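Local structure of alpha,alpha-trehalose-phosphate synthase (UDP-forming) (Burkholderia multivorans, 5UOF) at residues T93-P96 against V97-R101; Q195-A198 against D199-A202; L431-R434 against Q435-E439. The protein belongs to glycosyltransferase family 20 and has the two-domain GT-B architecture, with two Rossmann-like halves each built round a largely parallel sheet. One frame throughout, in Å; residues are numbered along the deposited sequence. Where two conformers were deposited one is given.

Contact 1 of 3, residues T93-P96 against V97-R101; sequences TLWP and VFHYR. With EDO (1,2-ethanediol), chain H.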
ATOM      1  N   THR A  93      10.781   8.026   5.462  1.00 13.03           N
ATOM      2  CA  THR A  93      10.533   7.189   4.290  1.00 14.80           C
ATOM      3  C   THR A  93      10.247   5.744   4.670  1.00 13.08           C
ATOM      4  O   THR A  93       9.197   5.216   4.309  1.00 11.28           O
ATOM      5  CB  THR A  93      11.728   7.238   3.314  1.00 19.72           C
ATOM      6  OG1 THR A  93      12.033   8.590   2.978  1.00 18.75           O
ATOM      7  CG2 THR A  93      11.405   6.481   2.031  1.00 20.54           C
ATOM      8  N   LEU A  94      11.160   5.085   5.386  1.00 13.64           N
ATOM      9  CA  LEU A  94      10.997   3.666   5.693  0.53 12.92           C
ATOM     10  C   LEU A  94       9.763   3.419   6.543  1.00 10.22           C
ATOM     11  O   LEU A  94       8.873   2.640   6.177  1.00 12.77           O
ATOM     12  CB  LEU A  94      12.229   3.137   6.428  0.53 13.73           C
ATOM     13  CG  LEU A  94      13.467   2.854   5.598  0.53 11.13           C
ATOM     14  CD1 LEU A  94      14.505   2.132   6.440  0.53 10.75           C
ATOM     15  CD2 LEU A  94      13.078   2.038   4.375  0.53 14.70           C
ATOM     16  N   TRP A  95       9.699   4.075   7.698  1.00 11.16           N
ATOM     17  CA  TRP A  95       8.583   3.834   8.611  1.00 12.35           C
ATOM     18  C   TRP A  95       7.225   4.019   7.945  1.00 12.36           C
ATOM     19  O   TRP A  95       6.395   3.100   8.038  1.00 12.15           O
ATOM     20  CB  TRP A  95       8.718   4.712   9.864  1.00 13.56           C
ATOM     21  CG  TRP A  95       7.695   4.361  10.908  1.00 16.10           C
ATOM     22  CD1 TRP A  95       7.852   3.491  11.946  1.00 17.98           C
ATOM     23  CD2 TRP A  95       6.355   4.852  10.992  1.00 16.72           C
ATOM     24  NE1 TRP A  95       6.689   3.414  12.679  1.00 17.86           N
ATOM     25  CE2 TRP A  95       5.755   4.237  12.112  1.00 16.80           C
ATOM     26  CE3 TRP A  95       5.602   5.750  10.227  1.00 15.74           C
ATOM     27  CZ2 TRP A  95       4.440   4.498  12.489  1.00 23.71           C
ATOM     28  CZ3 TRP A  95       4.293   6.005  10.601  1.00 23.80           C
ATOM     29  CH2 TRP A  95       3.729   5.380  11.729  1.00 22.31           C
ATOM     30  N   PRO A  96       6.920   5.132   7.261  1.00 12.82           N
ATOM     31  CA  PRO A  96       5.568   5.230   6.689  1.00 13.02           C
ATOM     32  C   PRO A  96       5.293   4.197   5.609  1.00 14.20           C
ATOM     33  O   PRO A  96       4.181   3.650   5.568  1.00 11.24           O
ATOM     34  CB  PRO A  96       5.503   6.671   6.152  1.00 11.79           C
ATOM     35  CG  PRO A  96       6.938   7.096   5.994  1.00 12.60           C
ATOM     36  CD  PRO A  96       7.650   6.409   7.124  1.00 11.36           C
ATOM     37  N   VAL A  97       6.259   3.896   4.733  1.00 11.36           N
ATOM     38  CA  VAL A  97       5.986   2.926   3.676  1.00 12.89           C
ATOM     39  C   VAL A  97       5.776   1.538   4.265  1.00 12.55           C
ATOM     40  O   VAL A  97       4.866   0.807   3.857  1.00 10.02           O
ATOM     41  CB  VAL A  97       7.107   2.918   2.622  1.00 13.32           C
ATOM     42  CG1 VAL A  97       6.893   1.734   1.663  1.00 10.72           C
ATOM     43  CG2 VAL A  97       7.120   4.241   1.844  1.00 11.57           C
ATOM     44  N   PHE A  98       6.603   1.152   5.245  1.00  9.40           N
ATOM     45  CA  PHE A  98       6.448  -0.173   5.841  1.00 11.42           C
ATOM     46  C   PHE A  98       5.149  -0.294   6.630  1.00 14.25           C
ATOM     47  O   PHE A  98       4.690  -1.417   6.872  1.00 11.33           O
ATOM     48  CB  PHE A  98       7.627  -0.505   6.757  1.00  9.33           C
ATOM     49  CG  PHE A  98       8.899  -0.902   6.034  1.00  9.25           C
ATOM     50  CD1 PHE A  98       9.264  -0.318   4.824  1.00  9.73           C
ATOM     51  CD2 PHE A  98       9.754  -1.837   6.601  1.00 11.93           C
ATOM     52  CE1 PHE A  98      10.466  -0.671   4.191  1.00 12.12           C
ATOM     53  CE2 PHE A  98      10.935  -2.208   5.976  1.00 13.97           C
ATOM     54  CZ  PHE A  98      11.300  -1.614   4.766  1.00 12.76           C
ATOM     55  N   HIS A  99       4.551   0.826   7.049  1.00 10.99           N
ATOM     56  CA  HIS A  99       3.224   0.787   7.663  1.00 13.29           C
ATOM     57  C   HIS A  99       2.128   1.081   6.653  1.00 15.02           C
ATOM     58  O   HIS A  99       1.013   1.469   7.039  1.00 15.63           O
ATOM     59  CB  HIS A  99       3.154   1.737   8.858  1.00 12.58           C
ATOM     60  CG  HIS A  99       3.967   1.267  10.026  1.00 13.21           C
ATOM     61  ND1 HIS A  99       5.330   1.459  10.109  1.00 13.09           N
ATOM     62  CD2 HIS A  99       3.620   0.559  11.132  1.00 15.17           C
ATOM     63  CE1 HIS A  99       5.785   0.907  11.222  1.00 17.59           C
ATOM     64  NE2 HIS A  99       4.765   0.359  11.862  1.00 16.25           N
ATOM     65  N   TYR A 100       2.425   0.887   5.366  1.00 13.22           N
ATOM     66  CA  TYR A 100       1.432   0.966   4.294  1.00 20.28           C
ATOM     67  C   TYR A 100       0.855   2.374   4.159  1.00 26.51           C
ATOM     68  O   TYR A 100      -0.296   2.565   3.754  1.00 23.16           O
ATOM     69  CB  TYR A 100       0.327  -0.082   4.486  1.00 18.24           C
ATOM     70  CG  TYR A 100       0.794  -1.465   4.093  1.00 15.96           C
ATOM     71  CD1 TYR A 100       1.618  -2.204   4.924  1.00  9.65           C
ATOM     72  CD2 TYR A 100       0.436  -2.021   2.872  1.00 20.15           C
ATOM     73  CE1 TYR A 100       2.064  -3.467   4.553  1.00 13.68           C
ATOM     74  CE2 TYR A 100       0.877  -3.268   2.497  1.00 18.54           C
ATOM     75  CZ  TYR A 100       1.686  -3.995   3.338  1.00 11.52           C
ATOM     76  OH  TYR A 100       2.117  -5.245   2.959  1.00 12.52           O
ATOM     77  N   ARG A 101       1.673   3.379   4.470  1.00 22.99           N
ATOM     78  CA  ARG A 101       1.299   4.768   4.239  1.00 20.93           C
ATOM     79  C   ARG A 101       2.264   5.429   3.258  1.00 15.56           C
ATOM     80  O   ARG A 101       2.987   6.362   3.620  1.00 22.59           O
ATOM     81  CB  ARG A 101       1.241   5.538   5.562  1.00 21.52           C
ATOM     82  CG  ARG A 101       0.115   5.111   6.520  1.00 27.39           C
ATOM     83  CD  ARG A 101      -1.282   5.377   5.939  1.00 29.54           C
ATOM     84  NE  ARG A 101      -1.514   6.769   5.546  1.00 23.75           N
ATOM     85  CZ  ARG A 101      -2.109   7.683   6.313  1.00 19.31           C
ATOM     86  NH1 ARG A 101      -2.522   7.373   7.536  1.00 19.12           N
ATOM     87  NH2 ARG A 101      -2.292   8.916   5.855  1.00 18.99           N
TER
HETATM   88  C1  EDO H 506      -0.534   1.031   0.484  1.00 39.85           C
HETATM   89  O1  EDO H 506      -1.765   1.467  -0.093  1.00 39.74           O
HETATM   90  C2  EDO H 506       0.572   1.987   0.055  1.00 40.18           C
HETATM   91  O2  EDO H 506       0.372   3.261   0.678  1.00 33.87           O

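Contact 2 of 3, residues Q195-A198 against D199-A202; sequences QTDA and DRQA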
ATOM      1  N   GLN A 195       8.264 -10.393  12.140  1.00 13.05           N
ATOM      2  CA  GLN A 195       7.228 -10.645  13.139  1.00 12.43           C
ATOM      3  C   GLN A 195       6.309 -11.791  12.718  1.00 14.83           C
ATOM      4  O   GLN A 195       5.988 -12.666  13.533  1.00 14.97           O
ATOM      5  CB  GLN A 195       6.418  -9.371  13.405  1.00 11.44           C
ATOM      6  CG  GLN A 195       7.221  -8.268  14.145  1.00 13.47           C
ATOM      7  CD  GLN A 195       7.231  -8.427  15.672  1.00 14.05           C
ATOM      8  OE1 GLN A 195       7.030  -9.524  16.210  1.00 12.63           O
ATOM      9  NE2 GLN A 195       7.445  -7.317  16.373  1.00 14.87           N
ATOM     10  N   THR A 196       5.839 -11.792  11.462  1.00 12.10           N
ATOM     11  CA  THR A 196       4.792 -12.730  11.062  1.00 15.25           C
ATOM     12  C   THR A 196       5.172 -13.446   9.773  1.00 16.43           C
ATOM     13  O   THR A 196       6.063 -13.015   9.043  1.00 14.20           O
ATOM     14  CB  THR A 196       3.441 -12.029  10.847  1.00 15.74           C
ATOM     15  OG1 THR A 196       3.516 -11.160   9.708  1.00 15.37           O
ATOM     16  CG2 THR A 196       3.033 -11.222  12.084  1.00 19.14           C
ATOM     17  N   ASP A 197       4.462 -14.551   9.501  1.00 13.33           N
ATOM     18  CA  ASP A 197       4.672 -15.260   8.243  0.52 16.09           C
ATOM     19  C   ASP A 197       4.423 -14.352   7.047  1.00 13.45           C
ATOM     20  O   ASP A 197       5.107 -14.471   6.027  1.00 15.13           O
ATOM     21  CB  ASP A 197       3.766 -16.489   8.163  0.52 17.49           C
ATOM     22  CG  ASP A 197       4.143 -17.414   7.020  0.52 23.34           C
ATOM     23  OD1 ASP A 197       5.265 -17.965   7.046  0.52 28.87           O
ATOM     24  OD2 ASP A 197       3.324 -17.589   6.096  0.52 28.81           O
ATOM     25  N   ALA A 198       3.458 -13.439   7.157  1.00 12.52           N
ATOM     26  CA  ALA A 198       3.162 -12.535   6.053  1.00 14.73           C
ATOM     27  C   ALA A 198       4.345 -11.627   5.753  1.00 12.96           C
ATOM     28  O   ALA A 198       4.653 -11.375   4.585  1.00 13.77           O
ATOM     29  CB  ALA A 198       1.917 -11.708   6.372  1.00 15.53           C
ATOM     30  N   ASP A 199       5.012 -11.116   6.799  1.00 11.09           N
ATOM     31  CA  ASP A 199       6.212 -10.307   6.598  1.00 14.03           C
ATOM     32  C   ASP A 199       7.306 -11.131   5.930  1.00 13.18           C
ATOM     33  O   ASP A 199       7.959 -10.677   4.984  1.00 12.98           O
ATOM     34  CB  ASP A 199       6.715  -9.762   7.943  1.00 12.77           C
ATOM     35  CG  ASP A 199       5.692  -8.900   8.648  1.00 17.56           C
ATOM     36  OD1 ASP A 199       5.086  -8.031   7.984  1.00 14.41           O
ATOM     37  OD2 ASP A 199       5.497  -9.096   9.869  1.00 21.77           O
ATOM     38  N   ARG A 200       7.529 -12.345   6.432  1.00 12.69           N
ATOM     39  CA  ARG A 200       8.508 -13.245   5.832  1.00 11.53           C
ATOM     40  C   ARG A 200       8.195 -13.503   4.364  1.00 13.95           C
ATOM     41  O   ARG A 200       9.097 -13.492   3.514  1.00 18.01           O
ATOM     42  CB  ARG A 200       8.538 -14.560   6.619  1.00 12.45           C
ATOM     43  CG  ARG A 200       9.474 -15.614   6.053  1.00 16.91           C
ATOM     44  CD  ARG A 200       9.057 -17.028   6.453  1.00 21.70           C
ATOM     45  NE  ARG A 200       7.722 -17.349   5.951  1.00 28.70           N
ATOM     46  CZ  ARG A 200       7.455 -17.645   4.680  1.00 33.69           C
ATOM     47  NH1 ARG A 200       8.430 -17.663   3.778  1.00 36.35           N
ATOM     48  NH2 ARG A 200       6.211 -17.916   4.308  1.00 30.30           N
ATOM     49  N   GLN A 201       6.916 -13.731   4.045  1.00 13.54           N
ATOM     50  CA  GLN A 201       6.540 -14.015   2.665  1.00 13.06           C
ATOM     51  C   GLN A 201       6.695 -12.791   1.774  1.00 13.34           C
ATOM     52  O   GLN A 201       7.043 -12.934   0.599  1.00 12.19           O
ATOM     53  CB  GLN A 201       5.101 -14.527   2.593  1.00 15.40           C
ATOM     54  CG  GLN A 201       4.726 -15.045   1.208  1.00 15.78           C
ATOM     55  CD  GLN A 201       5.515 -16.286   0.811  1.00 22.67           C
ATOM     56  OE1 GLN A 201       5.509 -17.290   1.526  1.00 26.78           O
ATOM     57  NE2 GLN A 201       6.188 -16.229  -0.335  1.00 20.83           N
ATOM     58  N   ALA A 202       6.427 -11.589   2.303  1.00 13.84           N
ATOM     59  CA  ALA A 202       6.619 -10.374   1.511  1.00 11.57           C
ATOM     60  C   ALA A 202       8.070 -10.230   1.075  1.00 12.15           C
ATOM     61  O   ALA A 202       8.356  -9.885  -0.081  1.00 13.35           O
ATOM     62  CB  ALA A 202       6.183  -9.145   2.313  1.00 10.68           C
TER

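Contact 3 of 3, residues L431-R434 against Q435-E439; sequences LAER and QARHE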
ATOM      1  N   LEU A 431     -20.499 -14.376  29.660  1.00 13.88           N
ATOM      2  CA  LEU A 431     -19.294 -14.846  30.343  1.00 11.61           C
ATOM      3  C   LEU A 431     -18.705 -16.094  29.695  1.00 13.19           C
ATOM      4  O   LEU A 431     -17.482 -16.202  29.530  1.00 13.47           O
ATOM      5  CB  LEU A 431     -19.630 -15.130  31.806  1.00 12.98           C
ATOM      6  CG  LEU A 431     -18.484 -15.738  32.612  1.00 10.93           C
ATOM      7  CD1 LEU A 431     -17.305 -14.742  32.714  1.00 15.64           C
ATOM      8  CD2 LEU A 431     -18.964 -16.187  33.992  1.00 11.72           C
ATOM      9  N   ALA A 432     -19.559 -17.070  29.351  1.00 13.49           N
ATOM     10  CA  ALA A 432     -19.036 -18.328  28.831  1.00 13.94           C
ATOM     11  C   ALA A 432     -18.233 -18.105  27.557  1.00 15.67           C
ATOM     12  O   ALA A 432     -17.152 -18.681  27.389  1.00 12.84           O
ATOM     13  CB  ALA A 432     -20.179 -19.321  28.599  1.00 15.94           C
ATOM     14  N   GLU A 433     -18.746 -17.271  26.644  1.00 14.53           N
ATOM     15  CA  GLU A 433     -17.992 -16.965  25.430  1.00 11.88           C
ATOM     16  C   GLU A 433     -16.751 -16.125  25.739  1.00 12.86           C
ATOM     17  O   GLU A 433     -15.673 -16.346  25.159  1.00 12.01           O
ATOM     18  CB  GLU A 433     -18.906 -16.258  24.415  1.00 14.43           C
ATOM     19  CG  GLU A 433     -18.193 -16.029  23.072  1.00 12.21           C
ATOM     20  CD  GLU A 433     -19.026 -15.234  22.063  1.00 13.59           C
ATOM     21  OE1 GLU A 433     -18.447 -14.813  21.034  1.00 14.49           O
ATOM     22  OE2 GLU A 433     -20.238 -15.032  22.286  1.00 17.52           O
ATOM     23  N   ARG A 434     -16.868 -15.164  26.657  1.00 10.74           N
ATOM     24  CA  ARG A 434     -15.692 -14.375  27.006  1.00  9.33           C
ATOM     25  C   ARG A 434     -14.581 -15.274  27.526  1.00 11.59           C
ATOM     26  O   ARG A 434     -13.405 -15.085  27.189  1.00 11.24           O
ATOM     27  CB  ARG A 434     -16.039 -13.314  28.052  1.00 12.75           C
ATOM     28  CG  ARG A 434     -16.932 -12.207  27.495  1.00 11.40           C
ATOM     29  CD  ARG A 434     -17.062 -11.040  28.462  1.00 10.90           C
ATOM     30  NE  ARG A 434     -17.995 -11.299  29.566  1.00 12.24           N
ATOM     31  CZ  ARG A 434     -17.646 -11.417  30.843  1.00 12.53           C
ATOM     32  NH1 ARG A 434     -16.365 -11.333  31.218  1.00 13.34           N
ATOM     33  NH2 ARG A 434     -18.592 -11.611  31.754  1.00 16.19           N
ATOM     34  N   GLN A 435     -14.945 -16.283  28.321  1.00 12.34           N
ATOM     35  CA  GLN A 435     -13.935 -17.184  28.869  1.00 12.59           C
ATOM     36  C   GLN A 435     -13.359 -18.091  27.793  1.00 13.04           C
ATOM     37  O   GLN A 435     -12.155 -18.370  27.793  1.00 13.55           O
ATOM     38  CB  GLN A 435     -14.533 -18.014  30.006  1.00 11.39           C
ATOM     39  CG  GLN A 435     -14.767 -17.205  31.268  1.00 13.26           C
ATOM     40  CD  GLN A 435     -15.425 -18.011  32.370  1.00 12.89           C
ATOM     41  OE1 GLN A 435     -16.378 -18.766  32.139  1.00 14.41           O
ATOM     42  NE2 GLN A 435     -14.923 -17.846  33.582  1.00 13.62           N
ATOM     43  N   ALA A 436     -14.200 -18.577  26.875  1.00 11.42           N
ATOM     44  CA  ALA A 436     -13.692 -19.417  25.799  1.00 12.55           C
ATOM     45  C   ALA A 436     -12.675 -18.649  24.967  1.00 11.12           C
ATOM     46  O   ALA A 436     -11.580 -19.151  24.685  1.00 15.68           O
ATOM     47  CB  ALA A 436     -14.844 -19.925  24.926  1.00 12.25           C
ATOM     48  N   ARG A 437     -13.010 -17.407  24.600  1.00 11.50           N
ATOM     49  CA  ARG A 437     -12.087 -16.592  23.809  1.00 12.17           C
ATOM     50  C   ARG A 437     -10.830 -16.251  24.598  1.00 14.48           C
ATOM     51  O   ARG A 437      -9.714 -16.277  24.055  1.00 13.24           O
ATOM     52  CB  ARG A 437     -12.785 -15.314  23.351  1.00 11.46           C
ATOM     53  CG  ARG A 437     -13.912 -15.559  22.364  1.00 11.81           C
ATOM     54  CD  ARG A 437     -14.655 -14.280  22.061  1.00 10.76           C
ATOM     55  NE  ARG A 437     -15.568 -14.504  20.941  1.00 13.01           N
ATOM     56  CZ  ARG A 437     -15.205 -14.446  19.662  1.00 14.63           C
ATOM     57  NH1 ARG A 437     -13.953 -14.137  19.324  1.00 12.72           N
ATOM     58  NH2 ARG A 437     -16.097 -14.696  18.716  1.00 18.29           N
ATOM     59  N   HIS A 438     -10.995 -15.898  25.872  1.00 12.07           N
ATOM     60  CA  HIS A 438      -9.841 -15.560  26.692  1.00 12.93           C
ATOM     61  C   HIS A 438      -8.885 -16.740  26.810  1.00 13.25           C
ATOM     62  O   HIS A 438      -7.668 -16.584  26.651  1.00 14.04           O
ATOM     63  CB  HIS A 438     -10.288 -15.107  28.081  1.00 11.72           C
ATOM     64  CG  HIS A 438      -9.139 -14.860  29.004  1.00 11.73           C
ATOM     65  ND1 HIS A 438      -8.294 -13.782  28.852  1.00 12.42           N
ATOM     66  CD2 HIS A 438      -8.654 -15.578  30.044  1.00 16.00           C
ATOM     67  CE1 HIS A 438      -7.355 -13.829  29.781  1.00 11.17           C
ATOM     68  NE2 HIS A 438      -7.542 -14.915  30.510  1.00 12.67           N
ATOM     69  N   GLU A 439      -9.417 -17.940  27.095  1.00 11.68           N
ATOM     70  CA  GLU A 439      -8.526 -19.077  27.283  1.00 14.44           C
ATOM     71  C   GLU A 439      -7.882 -19.483  25.969  1.00 15.26           C
ATOM     72  O   GLU A 439      -6.743 -19.954  25.962  1.00 13.02           O
ATOM     73  CB  GLU A 439      -9.275 -20.258  27.906  1.00 16.70           C
ATOM     74  CG  GLU A 439      -9.797 -19.970  29.310  1.00 16.59           C
ATOM     75  CD  GLU A 439      -8.676 -19.804  30.336  1.00 20.76           C
ATOM     76  OE1 GLU A 439      -7.600 -20.413  30.142  1.00 19.44           O
ATOM     77  OE2 GLU A 439      -8.877 -19.069  31.334  1.00 18.43           O
TER

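Contact 1 of 3, residues T93-P96 against V97-R101
W95 and H99, one helical turn apart, make an offset stack of the indole five-membered ring on the imidazole, centroids 3.9 Å apart and planes at 28°. With CG anti to the carbonyl carbon (chi1 -70°), the H99 ring turns back over the helix end, and ND1 gives its N-H to W95 O at 2.8 Å, the oxygen lying in the imidazole plane. This bond and the stack together set the ring's rotation. W95 O accepts a second N-H, from H99 N at 3.1 Å on the opposite face of the carbonyl. On the buried flank L94 and F98 run side by side, L94 CD2 touching F98 CE1 at 3.8 Å. The turn itself is tight: Y100, with positive phi, is the C-prime residue of a Schellman motif, in which R101 N bonds P96 O at 2.8 Å and Y100 N bonds V97 O at 2.9 Å. The looser side lies beyond, where the R101 side chain leads away to a salt bridge with D103 and an ethanediol bonded to G102 N makes a weak bond to Y100 O. The contact closes helix 89-98; F98 packs on F167 and on L173 of helix 170-173, while Y100 OH bonds S169 N of its own chain and D171 of the second subunit.

Contact 2 of 3, residues Q195-A198 against D199-A202
T196 holds OG1 between its backbone N and carbonyl carbon (chi1 67°), while D199 sets CG anti to its own carbonyl carbon (chi1 -60°), and these two rotations turn the side chains back toward each other's backbone. D199 N donates to T196 OG1 at 3.3 Å in a fairly straight bond. In return, T196 N donates to D199 OD2 at 3.2 Å, meeting the anti side of the carboxylate somewhat out of its plane. The hydroxyl itself lies close to the carboxylate, T196 OG1 being 2.9 Å from D199 OD2. The second carboxylate oxygen, D199 OD1, takes the backbone N-H of F167, so this buried acid is held at both oxygens and its rotation is fixed.

On the outer side of the same turn D197, in the conformer described, and R200 lie side by side and point the same way. R200 grips D197 OD1 side-on, with NE at 2.8 Å and NH2 at 2.9 Å from that oxygen, and NH2 adds a weak bond to D197 OD2. Both nitrogens reach OD1 from the same face of the carboxylate, well above its plane, although the oxygen lies near the guanidinium plane; the two flat groups are turned 38° apart. R200 NH2 also donates to Q201 OE1 at 2.9 Å, and Q201 NE2 continues the chain of polar contacts to D205. Ahead of the helix, Q195 is buried, with NE2 bonded to H164 O and OE1 to I235 N.

Reciprocal bonding between N-cap T196 and D199 is the classic capping box, here starting helix 197-209 two residues after strand 191-194, as in the strand-to-helix connections of a Rossmann-like domain.

Contact 3 of 3, residues L431-R434 against Q435-E439
E433 and R437 lie side by side and point the same way, an i to i+4 salt bridge along the first turns of helix 431-447, on the surface of the GT-B fold. E433 leaves the backbone with CG anti to N (chi1 -175°) and stays extended, while R437 runs out from CG to NE just as straight; the two stems therefore travel together before their charged ends meet. R437 NE donates to E433 OE1 at 2.9 Å, on the anti side of the carboxylate and near the guanidinium plane. The planes of the two groups stand 41° apart, and R437 NH2 adds a weak bond to the same oxygen. That oxygen has another positive partner in R425, while R437 NH1 turns to G407 O; with two arginines converging on it, the carboxylate would probably be kept ionised.

A second pair, L431 and Q435, crosses at an angle on another side of the helix. L431 CD1 rests 3.8 Å from Q435 CG, and L431 CG comes equally near Q435 CD, so the leucine covers the root of the amide. The amide's NE2 reaches P387 O. R434 turns its guanidinium to partners outside its two turns: a salt bridge with D389 and a bond to P390 O tie the helix to the loop after helix 376-384, while NE turns back to M429 O, just ahead of the helix's own start. Beneath these side chains run regular helical bonds, among them the nearly straight one from R437 N to E433 O at 2.9 Å.

All three contacts are local, each within a turn or two of one helix, yet they occupy different places. Contact 1 is buried and ends a helix, contact 2 is partly buried and starts one, and contact 3 lies on the surface along the opening turns of a third. Chemistry follows position: aromatic stacking and backbone termination in contact 1, a buried capping acid beside an outward salt bridge in contact 2, and one salt bridge with a leucine-glutamine contact in contact 3. Contacts 1 and 2 are neighbours, their centres about 16 Å apart, and both touch P166 and F167. Contact 3 stands apart, its centre about 36 Å from that of contact 1 and 29 Å from that of contact 2.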